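Local coordinates for putative hydrolase (Bacteroides ovatus, PDB 4HBS), which is of unknown function but is probably a hydrolase, with a five-bladed beta-propeller fold and a family tie to the beta-fructosidase clan of glycoside hydrolases, at residues V177-T180 / N184-R187; I135-A140 / R187-C192; C92-N97 / S380-N385; S242-A247 / Q312-G317. One frame throughout, in Å; residues are numbered along the deposited sequence.

Contact 1 of 4, residues V177-T180 / N184-R187; sequences VDNT and NLMR
Asn179 takes over with its side chain where the backbone pairing of a beta hairpin gives out: its OD1 accepts from Met186 N at 2.8 Å, the donor lying nearly along the C=O axis. Met186, a selenomethionine, has a left-handed backbone (phi 62°), which marks the break before strand 187-197. The hairpin joins this strand to strand 169-178 within one propeller sheet, and its last regular step is the antiparallel hydrogen-bonded pair Asp178-Arg187, with Asp178 N to Arg187 O at 2.8 Å and Arg187 N to Asp178 O at 3.1 Å. On the same face of the sheet the two side chains run alongside each other. Arg187 NH2 meets the anti lone pair of Asp178 OD2 in a salt bridge of 2.8 Å, with the carboxylate and guanidinium planes 71° apart. The other oxygen, OD1, forms an Asx turn, taking Thr180 N at 3.0 Å and Thr180 OG1 as well. Replacing Asp178 by alanine removes the carboxylate, which is likely to leave the Arg187 guanidinium without this counter-charge and Thr180 N and OG1 without their shared acceptor. On the exposed Leu185, the CD2 branch crosses Asn179 and lies 3.8 Å from Asn179 CB.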
loop_
_atom_site.group_PDB
_atom_site.type_symbol
_atom_site.label_atom_id
_atom_site.label_comp_id
_atom_site.label_asym_id
_atom_site.label_seq_id
_atom_site.Cartn_x
_atom_site.Cartn_y
_atom_site.Cartn_z
ATOM N N VAL A 177 9.284 12.263 -3.926
ATOM C CA VAL A 177 10.006 11.489 -4.951
ATOM C C VAL A 177 10.533 12.394 -6.064
ATOM O O VAL A 177 9.768 13.180 -6.610
ATOM C CB VAL A 177 9.063 10.412 -5.511
ATOM C CG1 VAL A 177 9.763 9.543 -6.550
ATOM C CG2 VAL A 177 8.506 9.564 -4.373
ATOM N N ASP A 178 11.849 12.276 -6.391
ATOM C CA ASP A 178 12.525 13.051 -7.442
ATOM C C ASP A 178 12.716 12.196 -8.707
ATOM O O ASP A 178 13.441 11.191 -8.666
ATOM C CB ASP A 178 13.889 13.559 -6.931
ATOM C CG ASP A 178 14.618 14.522 -7.852
ATOM O OD1 ASP A 178 14.123 14.763 -8.982
ATOM O OD2 ASP A 178 15.643 15.095 -7.415
ATOM N N ASN A 179 12.089 12.625 -9.840
ATOM C CA ASN A 179 12.170 11.930 -11.139
ATOM C C ASN A 179 12.916 12.777 -12.183
ATOM O O ASN A 179 12.768 12.531 -13.381
ATOM C CB ASN A 179 10.759 11.585 -11.639
ATOM C CG ASN A 179 10.151 10.347 -11.027
ATOM O OD1 ASN A 179 10.816 9.550 -10.377
ATOM N ND2 ASN A 179 8.861 10.150 -11.250
ATOM N N THR A 180 13.763 13.727 -11.748
ATOM C CA THR A 180 14.504 14.561 -12.696
ATOM C C THR A 180 15.791 13.860 -13.196
ATOM O O THR A 180 16.287 14.260 -14.246
ATOM C CB THR A 180 14.786 15.924 -12.100
ATOM O OG1 THR A 180 15.571 15.760 -10.917
ATOM C CG2 THR A 180 13.490 16.705 -11.819
ATOM N N ASN A 184 18.788 7.587 -12.226
ATOM C CA ASN A 184 18.289 7.331 -10.876
ATOM C C ASN A 184 16.837 7.858 -10.712
ATOM O O ASN A 184 16.600 8.877 -10.043
ATOM C CB ASN A 184 19.246 7.983 -9.862
ATOM C CG ASN A 184 19.023 7.576 -8.439
ATOM O OD1 ASN A 184 18.445 6.516 -8.149
ATOM N ND2 ASN A 184 19.514 8.399 -7.508
ATOM N N LEU A 185 15.861 7.156 -11.329
ATOM C CA LEU A 185 14.452 7.565 -11.220
ATOM C C LEU A 185 13.844 7.093 -9.920
ATOM O O LEU A 185 14.315 6.125 -9.323
ATOM C CB LEU A 185 13.614 7.042 -12.381
ATOM C CG LEU A 185 13.702 7.843 -13.664
ATOM C CD1 LEU A 185 13.100 7.058 -14.822
ATOM C CD2 LEU A 185 13.029 9.215 -13.516
HETATM N N MSE A 186 12.772 7.774 -9.499
HETATM C CA MSE A 186 12.011 7.487 -8.285
HETATM C C MSE A 186 12.874 7.627 -7.011
HETATM O O MSE A 186 12.681 6.890 -6.049
HETATM C CB MSE A 186 11.338 6.109 -8.377
HETATM C CG MSE A 186 10.218 6.073 -9.423
HETATM SE SE MSE A 186 9.623 4.304 -9.893
HETATM C CE MSE A 186 9.645 3.444 -8.127
ATOM N N ARG A 187 13.764 8.641 -6.978
ATOM C CA ARG A 187 14.647 8.880 -5.833
ATOM C C ARG A 187 13.882 9.514 -4.646
ATOM O O ARG A 187 13.455 10.675 -4.726
ATOM C CB ARG A 187 15.814 9.782 -6.262
ATOM C CG ARG A 187 16.850 10.066 -5.191
ATOM C CD ARG A 187 17.908 11.024 -5.693
ATOM N NE ARG A 187 17.416 12.406 -5.761
ATOM C CZ ARG A 187 17.300 13.244 -4.724
ATOM N NH1 ARG A 187 17.638 12.849 -3.495
ATOM N NH2 ARG A 187 16.842 14.479 -4.905
#

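Contact 2 of 4, residues I135-A140 / R187-C192; sequences IRHPKA and RRFGTC
Strand 187-197, an inner strand of a four-stranded propeller sheet, is met here by the loop that precedes helix 144-148, and the meeting is carried by Phe189 against His137 and Lys139. The two rings approach from opposite directions, with centroids 5.0 Å apart and planes at 46°, an oblique pairing that is neither a stack nor a T. The nearest approach is Phe189 CZ to His137 NE2, 3.4 Å, and CZ lies over one face of the imidazole. Pro138 CD lies against the opposite face, toward its rim, so the imidazole has proline on one side and phenylalanine on the other. Its rotation is fixed at the edge: Lys139 N donates to His137 ND1 at 2.9 Å, only 12° out of the ring plane. This bond falls inside a type I turn from His137 to Ala140, closed by Ala140 N to His137 O at 2.8 Å. The same turn brings Lys139 to the phenylalanine at a slant, its aliphatic CD touching Phe189 CE2 at 3.7 Å. Phe189 reaches both partners with CG between its backbone N and carbonyl carbon (chi1 74°). Beyond the rings, Ile135 CD1 makes a looser apolar contact with Cys192 SG at 4.4 Å. Tyr158 of strand 156-165 adjoins His137, Ile135 and Cys192, which ties the loop to a further strand of the sheet. No polar bond links the two segments; the evidence is for a side-chain seam, a loop lying over one face of an antiparallel blade of the beta-propeller.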
loop_
_atom_site.group_PDB
_atom_site.type_symbol
_atom_site.label_atom_id
_atom_site.label_comp_id
_atom_site.label_asym_id
_atom_site.label_seq_id
_atom_site.Cartn_x
_atom_site.Cartn_y
_atom_site.Cartn_z
ATOM N N ILE A 135 -2.146 15.751 -3.607
ATOM C CA ILE A 135 -1.169 16.567 -2.890
ATOM C C ILE A 135 0.057 16.716 -3.785
ATOM O O ILE A 135 0.634 15.735 -4.262
ATOM C CB ILE A 135 -0.853 16.021 -1.474
ATOM C CG1 ILE A 135 -0.006 17.029 -0.669
ATOM C CG2 ILE A 135 -0.191 14.664 -1.506
ATOM C CD1 ILE A 135 0.007 16.791 0.810
ATOM N N ARG A 136 0.419 17.963 -4.035
ATOM C CA ARG A 136 1.482 18.355 -4.942
ATOM C C ARG A 136 2.752 18.645 -4.165
ATOM O O ARG A 136 2.675 19.202 -3.071
ATOM C CB ARG A 136 1.021 19.620 -5.720
ATOM C CG ARG A 136 1.015 19.445 -7.197
ATOM C CD ARG A 136 0.175 20.468 -7.929
ATOM N NE ARG A 136 0.777 21.810 -7.951
ATOM C CZ ARG A 136 1.789 22.201 -8.727
ATOM N NH1 ARG A 136 2.362 21.349 -9.565
ATOM N NH2 ARG A 136 2.231 23.451 -8.672
ATOM N N HIS A 137 3.920 18.330 -4.733
ATOM C CA HIS A 137 5.171 18.635 -4.062
ATOM C C HIS A 137 5.562 20.121 -4.277
ATOM O O HIS A 137 5.630 20.581 -5.425
ATOM C CB HIS A 137 6.309 17.732 -4.534
ATOM C CG HIS A 137 7.461 17.781 -3.594
ATOM N ND1 HIS A 137 8.319 18.853 -3.570
ATOM C CD2 HIS A 137 7.793 16.932 -2.600
ATOM C CE1 HIS A 137 9.159 18.615 -2.576
ATOM N NE2 HIS A 137 8.880 17.470 -1.967
ATOM N N PRO A 138 5.928 20.853 -3.200
ATOM C CA PRO A 138 6.353 22.256 -3.360
ATOM C C PRO A 138 7.431 22.519 -4.413
ATOM O O PRO A 138 7.414 23.592 -5.004
ATOM C CB PRO A 138 6.901 22.600 -1.985
ATOM C CG PRO A 138 6.181 21.725 -1.061
ATOM C CD PRO A 138 5.912 20.460 -1.778
ATOM N N LYS A 139 8.376 21.571 -4.637
ATOM C CA LYS A 139 9.445 21.740 -5.634
ATOM C C LYS A 139 8.941 21.561 -7.089
ATOM O O LYS A 139 9.703 21.860 -8.004
ATOM C CB LYS A 139 10.603 20.745 -5.385
ATOM C CG LYS A 139 11.491 21.083 -4.198
ATOM C CD LYS A 139 12.649 20.067 -4.010
ATOM C CE LYS A 139 13.951 20.495 -4.671
ATOM N NZ LYS A 139 15.034 19.477 -4.504
ATOM N N ALA A 140 7.698 21.037 -7.316
ATOM C CA ALA A 140 7.162 20.805 -8.668
ATOM C C ALA A 140 6.947 22.112 -9.370
ATOM O O ALA A 140 6.319 23.008 -8.809
ATOM C CB ALA A 140 5.871 20.027 -8.608
ATOM N N ARG A 187 13.764 8.641 -6.978
ATOM C CA ARG A 187 14.647 8.880 -5.833
ATOM C C ARG A 187 13.882 9.514 -4.646
ATOM O O ARG A 187 13.455 10.675 -4.726
ATOM C CB ARG A 187 15.814 9.782 -6.262
ATOM C CG ARG A 187 16.850 10.066 -5.191
ATOM C CD ARG A 187 17.908 11.024 -5.693
ATOM N NE ARG A 187 17.416 12.406 -5.761
ATOM C CZ ARG A 187 17.300 13.244 -4.724
ATOM N NH1 ARG A 187 17.638 12.849 -3.495
ATOM N NH2 ARG A 187 16.842 14.479 -4.905
ATOM N N ARG A 188 13.732 8.752 -3.534
ATOM C CA ARG A 188 13.117 9.261 -2.295
ATOM C C ARG A 188 14.032 10.309 -1.720
ATOM O O ARG A 188 15.234 10.056 -1.604
ATOM C CB ARG A 188 12.921 8.119 -1.277
ATOM C CG ARG A 188 12.250 8.507 0.038
ATOM C CD ARG A 188 10.805 8.893 -0.167
ATOM N NE ARG A 188 10.129 9.211 1.088
ATOM C CZ ARG A 188 9.507 8.344 1.882
ATOM N NH1 ARG A 188 9.459 7.055 1.566
ATOM N NH2 ARG A 188 8.928 8.759 3.004
ATOM N N PHE A 189 13.509 11.499 -1.415
ATOM C CA PHE A 189 14.344 12.581 -0.893
ATOM C C PHE A 189 13.736 13.332 0.277
ATOM O O PHE A 189 14.321 14.328 0.694
ATOM C CB PHE A 189 14.680 13.569 -2.030
ATOM C CG PHE A 189 13.581 14.491 -2.506
ATOM C CD1 PHE A 189 12.702 14.093 -3.504
ATOM C CD2 PHE A 189 13.525 15.809 -2.079
ATOM C CE1 PHE A 189 11.746 14.982 -4.013
ATOM C CE2 PHE A 189 12.548 16.681 -2.568
ATOM C CZ PHE A 189 11.663 16.259 -3.526
ATOM N N GLY A 190 12.649 12.841 0.856
ATOM C CA GLY A 190 12.033 13.524 1.984
ATOM C C GLY A 190 10.652 13.014 2.283
ATOM O O GLY A 190 10.151 12.142 1.573
ATOM N N THR A 191 10.029 13.554 3.349
ATOM C CA THR A 191 8.677 13.175 3.775
ATOM C C THR A 191 7.891 14.408 4.176
ATOM O O THR A 191 8.468 15.398 4.634
ATOM C CB THR A 191 8.724 12.177 4.952
ATOM O OG1 THR A 191 9.481 11.029 4.566
ATOM C CG2 THR A 191 7.335 11.748 5.419
ATOM N N CYS A 192 6.562 14.328 4.020
ATOM C CA CYS A 192 5.638 15.367 4.425
ATOM C C CYS A 192 4.681 14.777 5.405
ATOM O O CYS A 192 4.211 13.679 5.154
ATOM C CB CYS A 192 4.907 15.921 3.214
ATOM S SG CYS A 192 3.390 16.831 3.614
#

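Contact 3 of 4, residues C92-N97 / S380-N385; sequences CSFPRN and SNFWDN
Phe94 and Phe382 form an offset edge-to-face pair, which links the end of strand 88-93 to a short 3-10 turn, residues 382-385, in the long connection between strands 371-377 and 399-403 of the propeller. The edge of Phe382 faces the ring of Phe94: the centroids are 5.4 Å apart and the planes stand at 68°. Phe382 CE1 comes 3.7 Å from Phe94 CE2, and Phe382 CZ lies over the Phe94 face but displaced toward its rim. The two side chains arrive from opposite directions, each with CG anti to its own backbone N (chi1 -156° for Phe94, -169° for Phe382), which turns each ring toward the other segment. In the next shell, Phe94 is stacked with Phe79, so the ring that receives the edge is itself held by a second aromatic. Given this geometry, a serine in place of Phe94 is likely to leave the Phe382 edge without its aromatic face and to open a gap beside Phe79. The 3-10 turn is held by Asp384 N to Asn381 O at 3.2 Å and tied back to the strand region by Asn385 O, which accepts from Arg89 NE. A glycerol, probably from the crystallisation liquor, lies near the exposed Phe382. Asn385 completes the support of Phe382 from within the turn. Its N and ND2 reach Phe382 O from the same face of that carbonyl, ND2 at 2.9 Å, and ND2 also sits 3.7 Å above the plane of the Phe382 ring, offset toward its rim.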
loop_
_atom_site.group_PDB
_atom_site.type_symbol
_atom_site.label_atom_id
_atom_site.label_comp_id
_atom_site.label_asym_id
_atom_site.label_seq_id
_atom_site.Cartn_x
_atom_site.Cartn_y
_atom_site.Cartn_z
ATOM N N CYS A 92 -7.895 9.141 -20.220
ATOM C CA CYS A 92 -7.637 9.209 -18.775
ATOM C C CYS A 92 -6.573 10.227 -18.407
ATOM O O CYS A 92 -5.695 10.552 -19.196
ATOM C CB CYS A 92 -7.240 7.834 -18.239
ATOM S SG CYS A 92 -8.569 6.608 -18.266
ATOM N N SER A 93 -6.617 10.628 -17.144
ATOM C CA SER A 93 -5.669 11.494 -16.464
ATOM C C SER A 93 -4.771 10.577 -15.696
ATOM O O SER A 93 -5.222 9.495 -15.349
ATOM C CB SER A 93 -6.415 12.397 -15.494
ATOM O OG SER A 93 -5.897 13.716 -15.486
ATOM N N PHE A 94 -3.562 10.981 -15.332
ATOM C CA PHE A 94 -2.708 10.094 -14.553
ATOM C C PHE A 94 -2.150 10.824 -13.313
ATOM O O PHE A 94 -0.918 10.897 -13.142
ATOM C CB PHE A 94 -1.597 9.514 -15.461
ATOM C CG PHE A 94 -0.979 8.200 -15.011
ATOM C CD1 PHE A 94 -1.778 7.138 -14.597
ATOM C CD2 PHE A 94 0.397 7.998 -15.076
ATOM C CE1 PHE A 94 -1.213 5.936 -14.203
ATOM C CE2 PHE A 94 0.956 6.772 -14.708
ATOM C CZ PHE A 94 0.149 5.743 -14.303
ATOM N N PRO A 95 -3.051 11.308 -12.391
ATOM C CA PRO A 95 -2.585 11.989 -11.167
ATOM C C PRO A 95 -1.547 11.204 -10.370
ATOM O O PRO A 95 -1.651 9.988 -10.276
ATOM C CB PRO A 95 -3.880 12.146 -10.345
ATOM C CG PRO A 95 -4.852 11.251 -10.963
ATOM C CD PRO A 95 -4.521 11.280 -12.409
ATOM N N ARG A 96 -0.574 11.904 -9.760
ATOM C CA ARG A 96 0.483 11.237 -8.987
ATOM C C ARG A 96 -0.014 10.634 -7.692
ATOM O O ARG A 96 0.611 9.706 -7.197
ATOM C CB ARG A 96 1.687 12.166 -8.748
ATOM C CG ARG A 96 2.320 12.681 -10.048
ATOM C CD ARG A 96 2.381 11.638 -11.187
ATOM N NE ARG A 96 3.607 11.729 -11.999
ATOM C CZ ARG A 96 4.596 10.832 -12.019
ATOM N NH1 ARG A 96 4.543 9.754 -11.251
ATOM N NH2 ARG A 96 5.658 11.020 -12.795
ATOM N N ASN A 97 -1.151 11.074 -7.197
ATOM C CA ASN A 97 -1.761 10.483 -6.020
ATOM C C ASN A 97 -3.199 10.949 -5.902
ATOM O O ASN A 97 -3.586 11.975 -6.474
ATOM C CB ASN A 97 -0.979 10.789 -4.728
ATOM C CG ASN A 97 -0.743 12.250 -4.492
ATOM O OD1 ASN A 97 -1.683 13.018 -4.342
ATOM N ND2 ASN A 97 0.515 12.689 -4.485
ATOM N N SER A 380 4.935 -4.325 -19.591
ATOM C CA SER A 380 6.239 -3.783 -20.037
ATOM C C SER A 380 6.113 -2.441 -20.741
ATOM O O SER A 380 6.828 -1.495 -20.403
ATOM C CB SER A 380 6.947 -4.763 -20.965
ATOM O OG SER A 380 7.015 -6.066 -20.405
ATOM N N ASN A 381 5.173 -2.350 -21.684
ATOM C CA ASN A 381 4.955 -1.151 -22.479
ATOM C C ASN A 381 3.774 -0.331 -21.946
ATOM O O ASN A 381 2.672 -0.856 -21.789
ATOM C CB ASN A 381 4.739 -1.548 -23.909
ATOM C CG ASN A 381 5.858 -2.421 -24.486
ATOM O OD1 ASN A 381 5.639 -3.584 -24.834
ATOM N ND2 ASN A 381 7.101 -1.912 -24.546
ATOM N N PHE A 382 4.005 0.961 -21.668
ATOM C CA PHE A 382 2.985 1.826 -21.067
ATOM C C PHE A 382 1.741 2.007 -21.925
ATOM O O PHE A 382 0.655 2.184 -21.363
ATOM C CB PHE A 382 3.566 3.222 -20.722
ATOM C CG PHE A 382 2.652 4.085 -19.865
ATOM C CD1 PHE A 382 2.609 3.929 -18.485
ATOM C CD2 PHE A 382 1.790 5.000 -20.446
ATOM C CE1 PHE A 382 1.729 4.689 -17.705
ATOM C CE2 PHE A 382 0.921 5.771 -19.664
ATOM C CZ PHE A 382 0.910 5.625 -18.300
ATOM N N TRP A 383 1.888 1.950 -23.278
ATOM C CA TRP A 383 0.766 2.121 -24.204
ATOM C C TRP A 383 -0.247 1.000 -24.105
ATOM O O TRP A 383 -1.409 1.206 -24.459
ATOM C CB TRP A 383 1.246 2.244 -25.670
ATOM C CG TRP A 383 2.219 1.202 -26.174
ATOM C CD1 TRP A 383 1.932 0.109 -26.943
ATOM C CD2 TRP A 383 3.645 1.258 -26.079
ATOM N NE1 TRP A 383 3.091 -0.550 -27.279
ATOM C CE2 TRP A 383 4.159 0.149 -26.780
ATOM C CE3 TRP A 383 4.539 2.125 -25.446
ATOM C CZ2 TRP A 383 5.528 -0.116 -26.846
ATOM C CZ3 TRP A 383 5.886 1.854 -25.511
ATOM C CH2 TRP A 383 6.368 0.749 -26.206
ATOM N N ASP A 384 0.167 -0.173 -23.586
ATOM C CA ASP A 384 -0.712 -1.338 -23.479
ATOM C C ASP A 384 -1.746 -1.178 -22.333
ATOM O O ASP A 384 -2.610 -2.043 -22.187
ATOM C CB ASP A 384 0.093 -2.641 -23.357
ATOM C CG ASP A 384 0.809 -3.013 -24.650
ATOM O OD1 ASP A 384 0.282 -2.696 -25.737
ATOM O OD2 ASP A 384 1.862 -3.667 -24.575
ATOM N N ASN A 385 -1.705 -0.046 -21.581
ATOM C CA ASN A 385 -2.704 0.327 -20.591
ATOM C C ASN A 385 -3.897 1.003 -21.282
ATOM O O ASN A 385 -4.815 1.392 -20.578
ATOM C CB ASN A 385 -2.098 1.287 -19.530
ATOM C CG ASN A 385 -1.033 0.644 -18.676
ATOM O OD1 ASN A 385 -1.289 -0.325 -17.940
ATOM N ND2 ASN A 385 0.183 1.157 -18.746
#

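Contact 4 of 4, residues S242-A247 / Q312-G317; sequences SNYKVA and QSMWFG
The partly exposed ring of Tyr244 and its contacts with Met314 are the close-packed part of this contact, while the exposed Trp315 forms the looser part. The tyrosine stands at the tip of a type I' turn, Ser242 to Lys245, and its side chain crosses both of theirs at about a right angle. Met314, a selenomethionine, lies over one face: its CB is 3.9 Å from the ring centroid and 15° off the ring normal, a CH-pi contact. The bend of the Met314 chain at chi3 (-43°) carries its CE back to Tyr244 CD2, 3.6 Å away, so the residue touches the ring at two points. Against Trp315 the tyrosine presents its edge, in an edge-to-face pair with planes at 62°, and its OH lies over the indole face. Two conformers of Trp315 were deposited, so the indole geometry, taken from one of them, is less certain than the methionine contact. The one polar link is feeble: Trp315 N to Tyr244 OH is a weak hydrogen bond of 3.4 Å. Met314, itself exposed, is hydrogen-bonded through its N to a glycerol, probably from the crystallisation liquor. Each segment is shaped by its own bonds. Lys245 NZ donates to Asn243 O at 2.8 Å within the turn, and Gln312 NE2 spans the loop to Gly317 O at 2.9 Å. Ala294 touches both Tyr244 and Met314. The arrangement is a type I' beta hairpin whose tip residue packs on a strand-connecting loop of the next sheet, a loop-to-loop contact between successive sheets of the beta-propeller.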
loop_
_atom_site.group_PDB
_atom_site.type_symbol
_atom_site.label_atom_id
_atom_site.label_comp_id
_atom_site.label_asym_id
_atom_site.label_seq_id
_atom_site.Cartn_x
_atom_site.Cartn_y
_atom_site.Cartn_z
ATOM N N SER A 242 16.018 -0.913 2.371
ATOM C CA SER A 242 17.108 -0.373 1.564
ATOM C C SER A 242 17.890 -1.584 1.060
ATOM O O SER A 242 18.438 -2.306 1.884
ATOM C CB SER A 242 17.977 0.572 2.394
ATOM O OG SER A 242 18.880 1.303 1.576
ATOM N N ASN A 243 17.852 -1.875 -0.259
ATOM C CA ASN A 243 18.497 -3.073 -0.839
ATOM C C ASN A 243 17.982 -4.351 -0.146
ATOM O O ASN A 243 18.761 -5.213 0.276
ATOM C CB ASN A 243 20.028 -2.989 -0.799
ATOM C CG ASN A 243 20.572 -2.119 -1.879
ATOM O OD1 ASN A 243 21.061 -2.612 -2.902
ATOM N ND2 ASN A 243 20.476 -0.806 -1.694
ATOM N N TYR A 244 16.643 -4.424 -0.005
ATOM C CA TYR A 244 15.893 -5.532 0.581
ATOM C C TYR A 244 16.287 -5.872 2.048
ATOM O O TYR A 244 16.028 -6.986 2.502
ATOM C CB TYR A 244 15.998 -6.764 -0.315
ATOM C CG TYR A 244 15.555 -6.493 -1.732
ATOM C CD1 TYR A 244 14.207 -6.443 -2.064
ATOM C CD2 TYR A 244 16.483 -6.224 -2.735
ATOM C CE1 TYR A 244 13.788 -6.158 -3.365
ATOM C CE2 TYR A 244 16.079 -5.947 -4.041
ATOM C CZ TYR A 244 14.727 -5.875 -4.346
ATOM O OH TYR A 244 14.309 -5.634 -5.643
ATOM N N LYS A 245 16.833 -4.890 2.800
ATOM C CA LYS A 245 17.172 -5.036 4.223
ATOM C C LYS A 245 16.160 -4.214 4.959
ATOM O O LYS A 245 15.964 -3.067 4.575
ATOM C CB LYS A 245 18.605 -4.580 4.507
ATOM C CG LYS A 245 19.619 -5.644 4.120
ATOM C CD LYS A 245 20.946 -5.085 3.640
ATOM C CE LYS A 245 21.678 -6.060 2.750
ATOM N NZ LYS A 245 21.221 -5.979 1.330
ATOM N N VAL A 246 15.465 -4.794 5.968
ATOM C CA VAL A 246 14.381 -4.115 6.695
ATOM C C VAL A 246 14.905 -3.422 7.931
ATOM O O VAL A 246 15.367 -4.099 8.841
ATOM C CB VAL A 246 13.255 -5.100 7.091
ATOM C CG1 VAL A 246 12.106 -4.370 7.779
ATOM C CG2 VAL A 246 12.753 -5.884 5.888
ATOM N N ALA A 247 14.800 -2.081 7.988
ATOM C CA ALA A 247 15.207 -1.277 9.151
ATOM C C ALA A 247 13.952 -0.715 9.826
ATOM O O ALA A 247 12.918 -0.595 9.179
ATOM C CB ALA A 247 16.130 -0.156 8.708
ATOM N N GLN A 312 6.887 -9.036 0.272
ATOM C CA GLN A 312 7.053 -9.648 -1.032
ATOM C C GLN A 312 8.481 -10.076 -1.174
ATOM O O GLN A 312 9.366 -9.311 -0.810
ATOM C CB GLN A 312 6.719 -8.637 -2.099
ATOM C CG GLN A 312 6.619 -9.222 -3.486
ATOM C CD GLN A 312 6.592 -8.139 -4.508
ATOM O OE1 GLN A 312 6.563 -6.935 -4.188
ATOM N NE2 GLN A 312 6.605 -8.542 -5.757
ATOM N N SER A 313 8.737 -11.261 -1.737
ATOM C CA SER A 313 10.116 -11.713 -1.941
ATOM C C SER A 313 10.814 -10.767 -2.932
ATOM O O SER A 313 10.146 -10.017 -3.650
ATOM C CB SER A 313 10.159 -13.161 -2.417
ATOM O OG SER A 313 9.542 -13.327 -3.681
HETATM N N MSE A 314 12.143 -10.762 -2.915
HETATM C CA MSE A 314 12.948 -9.838 -3.708
HETATM C C MSE A 314 12.820 -9.960 -5.236
HETATM O O MSE A 314 12.442 -11.005 -5.762
HETATM C CB MSE A 314 14.414 -9.967 -3.344
HETATM C CG MSE A 314 15.080 -11.194 -3.933
HETATM SE SE MSE A 314 16.845 -11.478 -3.232
HETATM C CE MSE A 314 17.544 -9.586 -3.256
ATOM N N TRP A 315 13.221 -8.847 -5.908
ATOM C CA TRP A 315 13.198 -8.557 -7.341
ATOM C C TRP A 315 11.857 -8.962 -7.970
ATOM O O TRP A 315 11.755 -9.733 -8.935
ATOM C CB TRP A 315 14.429 -9.120 -8.082
ATOM C CG TRP A 315 15.672 -8.286 -7.879
ATOM C CD1 TRP A 315 16.860 -8.698 -7.346
ATOM C CD2 TRP A 315 15.838 -6.891 -8.201
ATOM N NE1 TRP A 315 17.760 -7.654 -7.328
ATOM C CE2 TRP A 315 17.157 -6.532 -7.842
ATOM C CE3 TRP A 315 15.000 -5.908 -8.770
ATOM C CZ2 TRP A 315 17.656 -5.233 -8.021
ATOM C CZ3 TRP A 315 15.491 -4.622 -8.935
ATOM C CH2 TRP A 315 16.803 -4.295 -8.566
ATOM N N PHE A 316 10.802 -8.341 -7.412
ATOM C CA PHE A 316 9.415 -8.501 -7.859
ATOM C C PHE A 316 8.991 -9.976 -7.880
ATOM O O PHE A 316 8.374 -10.444 -8.850
ATOM C CB PHE A 316 9.217 -7.879 -9.247
ATOM C CG PHE A 316 9.610 -6.433 -9.330
ATOM C CD1 PHE A 316 8.825 -5.456 -8.750
ATOM C CD2 PHE A 316 10.726 -6.038 -10.057
ATOM C CE1 PHE A 316 9.138 -4.105 -8.898
ATOM C CE2 PHE A 316 11.063 -4.687 -10.173
ATOM C CZ PHE A 316 10.259 -3.728 -9.607
ATOM N N GLY A 317 9.349 -10.697 -6.829
ATOM C CA GLY A 317 9.024 -12.105 -6.735
ATOM C C GLY A 317 7.552 -12.287 -6.467
ATOM O O GLY A 317 6.914 -11.424 -5.863
#

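How the contacts relate
Contacts 1 and 2 hold the same sheet and share Arg187, the last residue of contact 1 and the first of strand 187-197 in contact 2; Phe189 packs on the backbone of Val177 and Asp178 there. Contact 2 is the buried one, contact 1 is partly buried, and contacts 3 and 4 lie at the surface. Chemistry follows place: the hairpin uses backbone bonds and a salt bridge, whereas the other three, between parts distant in sequence, rest chiefly on aromatic and apolar side chains. Segment 92-97 of contact 3 reaches contacts 2 and 1, through a probable hydrogen bond from Ile135 N to Asn97 OD1 and through Arg96 packing on Asn179. Contact 4 touches none of the others.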